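Local structure of antifungal protein GAFP-1 (Gastrodia elata, 1XD5) at residues W41-V53 and L62-S74. The protein is a monomeric mannose-binding lectin of the monocot family, named an antifungal protein, that probably recognises mannose-containing sugars. Sequence-based numbering, arbitrary orientation.
With SO4 (sulfate ion), chain E.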
# COMPACT_ATOMS: atom_id res chain seq x y z
N TRP A 41 7.36 0.72 9.10
CA TRP A 41 6.38 1.71 8.65
C TRP A 41 5.01 1.12 8.86
O TRP A 41 4.79 -0.06 8.61
CB TRP A 41 6.59 2.06 7.16
CG TRP A 41 5.69 3.18 6.65
CD1 TRP A 41 6.02 4.51 6.51
CD2 TRP A 41 4.32 3.07 6.23
NE1 TRP A 41 4.94 5.22 6.03
CE2 TRP A 41 3.89 4.36 5.85
CE3 TRP A 41 3.42 2.00 6.13
CZ2 TRP A 41 2.58 4.61 5.38
CZ3 TRP A 41 2.12 2.25 5.67
CH2 TRP A 41 1.72 3.54 5.29
N ALA A 42 4.07 1.95 9.33
CA ALA A 42 2.69 1.52 9.48
C ALA A 42 1.74 2.68 9.33
O ALA A 42 2.09 3.83 9.63
CB ALA A 42 2.48 0.81 10.82
N SER A 43 0.53 2.38 8.86
CA SER A 43 -0.52 3.39 8.76
C SER A 43 -1.02 3.79 10.16
O SER A 43 -1.58 4.87 10.34
CB SER A 43 -1.68 2.85 7.94
OG SER A 43 -2.13 1.62 8.47
N GLY A 44 -0.81 2.90 11.13
CA GLY A 44 -1.22 3.14 12.51
C GLY A 44 -2.72 3.00 12.69
O GLY A 44 -3.31 3.69 13.52
N THR A 45 -3.33 2.10 11.93
CA THR A 45 -4.79 1.94 11.96
C THR A 45 -5.21 0.61 12.56
O THR A 45 -6.34 0.15 12.33
CB THR A 45 -5.37 2.11 10.54
OG1 THR A 45 -4.58 1.37 9.62
CG2 THR A 45 -5.24 3.57 10.07
N ASN A 46 -4.30 -0.03 13.30
CA ASN A 46 -4.65 -1.24 14.04
C ASN A 46 -5.83 -0.96 14.96
O ASN A 46 -5.85 0.07 15.65
CB ASN A 46 -3.46 -1.75 14.87
CG ASN A 46 -2.86 -0.67 15.77
OD1 ASN A 46 -2.28 0.29 15.29
ND2 ASN A 46 -2.99 -0.83 17.08
N GLY A 47 -6.82 -1.85 14.93
CA GLY A 47 -7.95 -1.75 15.83
C GLY A 47 -9.07 -0.83 15.38
O GLY A 47 -10.08 -0.75 16.07
N LYS A 48 -8.91 -0.15 14.24
CA LYS A 48 -9.97 0.74 13.72
C LYS A 48 -11.17 -0.05 13.24
O LYS A 48 -12.31 0.43 13.26
CB LYS A 48 -9.45 1.62 12.58
CG LYS A 48 -8.39 2.63 12.99
CD LYS A 48 -8.95 3.70 13.91
CE LYS A 48 -7.95 4.84 14.04
NZ LYS A 48 -8.47 5.91 14.93
N ALA A 49 -10.90 -1.28 12.81
CA ALA A 49 -11.90 -2.22 12.34
C ALA A 49 -11.14 -3.52 12.12
O ALA A 49 -9.97 -3.62 12.48
CB ALA A 49 -12.53 -1.72 11.04
N SER A 50 -11.80 -4.51 11.52
CA SER A 50 -11.13 -5.75 11.16
C SER A 50 -11.54 -6.18 9.75
O SER A 50 -12.48 -5.62 9.16
CB SER A 50 -11.43 -6.86 12.19
OG SER A 50 -12.79 -7.23 12.12
N GLY A 51 -10.82 -7.15 9.19
CA GLY A 51 -11.14 -7.67 7.88
C GLY A 51 -10.95 -6.62 6.80
O GLY A 51 -11.74 -6.55 5.86
N CYS A 52 -9.90 -5.81 6.93
CA CYS A 52 -9.64 -4.73 5.99
C CYS A 52 -9.06 -5.21 4.68
O CYS A 52 -8.43 -6.25 4.60
CB CYS A 52 -8.71 -3.68 6.58
SG CYS A 52 -9.60 -2.57 7.67
N VAL A 53 -9.28 -4.40 3.65
CA VAL A 53 -8.69 -4.63 2.33
C VAL A 53 -7.97 -3.35 1.91
O VAL A 53 -8.24 -2.27 2.45
CB VAL A 53 -9.77 -5.08 1.31
CG1 VAL A 53 -10.49 -6.34 1.81
CG2 VAL A 53 -10.79 -3.97 1.06
N LEU A 62 -4.83 5.54 -2.56
CA LEU A 62 -4.65 4.23 -1.95
C LEU A 62 -5.45 4.23 -0.67
O LEU A 62 -5.23 5.06 0.21
CB LEU A 62 -3.17 3.97 -1.63
CG LEU A 62 -2.81 2.61 -1.02
CD1 LEU A 62 -2.92 1.52 -2.08
CD2 LEU A 62 -1.39 2.64 -0.43
N VAL A 63 -6.38 3.29 -0.55
CA VAL A 63 -7.36 3.38 0.52
C VAL A 63 -7.55 2.06 1.22
O VAL A 63 -7.67 1.02 0.57
CB VAL A 63 -8.75 3.86 -0.01
CG1 VAL A 63 -9.69 4.14 1.15
CG2 VAL A 63 -8.60 5.12 -0.87
N ILE A 64 -7.59 2.11 2.55
CA ILE A 64 -7.94 0.95 3.34
C ILE A 64 -9.44 0.99 3.58
O ILE A 64 -9.96 2.00 4.06
CB ILE A 64 -7.17 0.95 4.69
CG1 ILE A 64 -5.65 0.90 4.46
CG2 ILE A 64 -7.65 -0.20 5.58
CD1 ILE A 64 -4.84 0.99 5.75
N TYR A 65 -10.12 -0.11 3.27
CA TYR A 65 -11.55 -0.25 3.54
C TYR A 65 -11.81 -1.44 4.43
O TYR A 65 -11.10 -2.44 4.36
CB TYR A 65 -12.35 -0.48 2.24
CG TYR A 65 -12.47 0.73 1.35
CD1 TYR A 65 -13.49 1.67 1.53
CD2 TYR A 65 -11.57 0.93 0.31
CE1 TYR A 65 -13.59 2.78 0.70
CE2 TYR A 65 -11.67 2.02 -0.53
CZ TYR A 65 -12.67 2.95 -0.33
OH TYR A 65 -12.73 4.03 -1.18
N SER A 66 -12.84 -1.34 5.26
CA SER A 66 -13.39 -2.51 5.95
C SER A 66 -14.82 -2.58 5.46
O SER A 66 -15.65 -1.75 5.82
CB SER A 66 -13.33 -2.35 7.47
OG SER A 66 -13.93 -3.47 8.12
N GLY A 67 -15.11 -3.56 4.60
CA GLY A 67 -16.38 -3.56 3.89
C GLY A 67 -16.50 -2.27 3.11
O GLY A 67 -15.61 -1.92 2.33
N SER A 68 -17.58 -1.52 3.35
CA SER A 68 -17.80 -0.25 2.65
C SER A 68 -17.22 0.98 3.38
O SER A 68 -17.20 2.08 2.83
CB SER A 68 -19.30 -0.04 2.38
OG SER A 68 -20.02 0.10 3.60
N ARG A 69 -16.75 0.79 4.61
CA ARG A 69 -16.23 1.90 5.41
C ARG A 69 -14.77 2.21 5.08
O ARG A 69 -13.93 1.31 5.10
CB ARG A 69 -16.34 1.57 6.90
CG ARG A 69 -17.77 1.33 7.39
CD ARG A 69 -18.07 -0.12 7.74
NE ARG A 69 -17.18 -0.63 8.78
CZ ARG A 69 -17.11 -1.90 9.16
NH1 ARG A 69 -17.87 -2.83 8.58
NH2 ARG A 69 -16.26 -2.26 10.12
N ALA A 70 -14.48 3.48 4.78
CA ALA A 70 -13.12 3.96 4.59
C ALA A 70 -12.42 4.10 5.93
O ALA A 70 -13.01 4.61 6.89
CB ALA A 70 -13.12 5.31 3.86
N ILE A 71 -11.16 3.67 6.00
CA ILE A 71 -10.40 3.69 7.25
C ILE A 71 -9.22 4.65 7.20
O ILE A 71 -8.90 5.32 8.18
CB ILE A 71 -9.88 2.26 7.59
CG1 ILE A 71 -11.01 1.22 7.64
CG2 ILE A 71 -9.04 2.29 8.88
CD1 ILE A 71 -12.13 1.49 8.66
N TRP A 72 -8.56 4.71 6.04
CA TRP A 72 -7.33 5.46 5.87
C TRP A 72 -7.10 5.62 4.38
O TRP A 72 -7.51 4.76 3.59
CB TRP A 72 -6.18 4.68 6.52
CG TRP A 72 -4.79 5.22 6.37
CD1 TRP A 72 -4.09 5.93 7.30
CD2 TRP A 72 -3.92 5.05 5.25
NE1 TRP A 72 -2.83 6.23 6.82
CE2 TRP A 72 -2.70 5.70 5.56
CE3 TRP A 72 -4.03 4.41 4.00
CZ2 TRP A 72 -1.62 5.73 4.68
CZ3 TRP A 72 -2.96 4.46 3.12
CH2 TRP A 72 -1.76 5.11 3.47
N ALA A 73 -6.43 6.70 4.00
CA ALA A 73 -6.12 6.95 2.59
C ALA A 73 -4.80 7.69 2.45
O ALA A 73 -4.41 8.47 3.33
CB ALA A 73 -7.26 7.74 1.92
N SER A 74 -4.12 7.45 1.33
CA SER A 74 -2.90 8.17 1.00
C SER A 74 -3.24 9.62 0.68
O SER A 74 -2.37 10.48 0.79
CB SER A 74 -2.18 7.50 -0.18
OG SER A 74 -2.99 7.55 -1.35
S SO4 E . -5.66 -3.11 18.86
O1 SO4 E . -5.12 -1.93 19.51
O2 SO4 E . -7.09 -2.92 18.71
O3 SO4 E . -5.40 -4.30 19.67
O4 SO4 E . -5.07 -3.29 17.55
O HOH W 1 -0.86 7.36 8.61
O HOH W 2 -15.08 -4.04 11.90
O HOH W 3 -13.27 -5.51 3.70
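Ser43 lays its CB over one face of the Trp72 indole, 3.8 Å from the centroid of the five-membered ring and only 12° off its normal, a CH-pi contact. At the ring's edge, in its plane, a water accepts a hydrogen bond from Trp72 NE1 and donates one to Ser43 O. Trp72 CZ2 meets the edge of the Trp41 ring at CH2, 4.0 Å away, while Thr45 CG2 packs against Trp72 CB and CD1. Ser66 O lies over one face of the Arg69 guanidinium, with a water in plane at its edge, and Val63 CG1 sits over one face of the Tyr65 ring. With chi1 of 45°, Thr45 OG1 sits between backbone N and carbonyl carbon, where it accepts from Ser43 OG at 2.7 Å and also bonds to Cys29 O; CD1 of Ile64 lies against both hydroxyls. Ile71 CG2 meets Lys48 CB and Thr45 CB, and its CD1 reaches Ala49 CB. Ser66 OG, swung to the far side from its backbone N (chi1 177°), donates to Ser50 O at 2.8 Å. Cys52 SG, disulfide-bonded to Cys29, packs 3.7 Å from Ile64 CG2. Val53 and Tyr65 form an antiparallel hydrogen-bonded pair. The connection from strand 38-42 to strand 52-56 thus bridges two of the three four-stranded sheets of the bulb-type lectin beta-prism II fold, passing over hairpin 62-66/69-73, while Trp104 of the third sheet touches both Trp41 and Trp72.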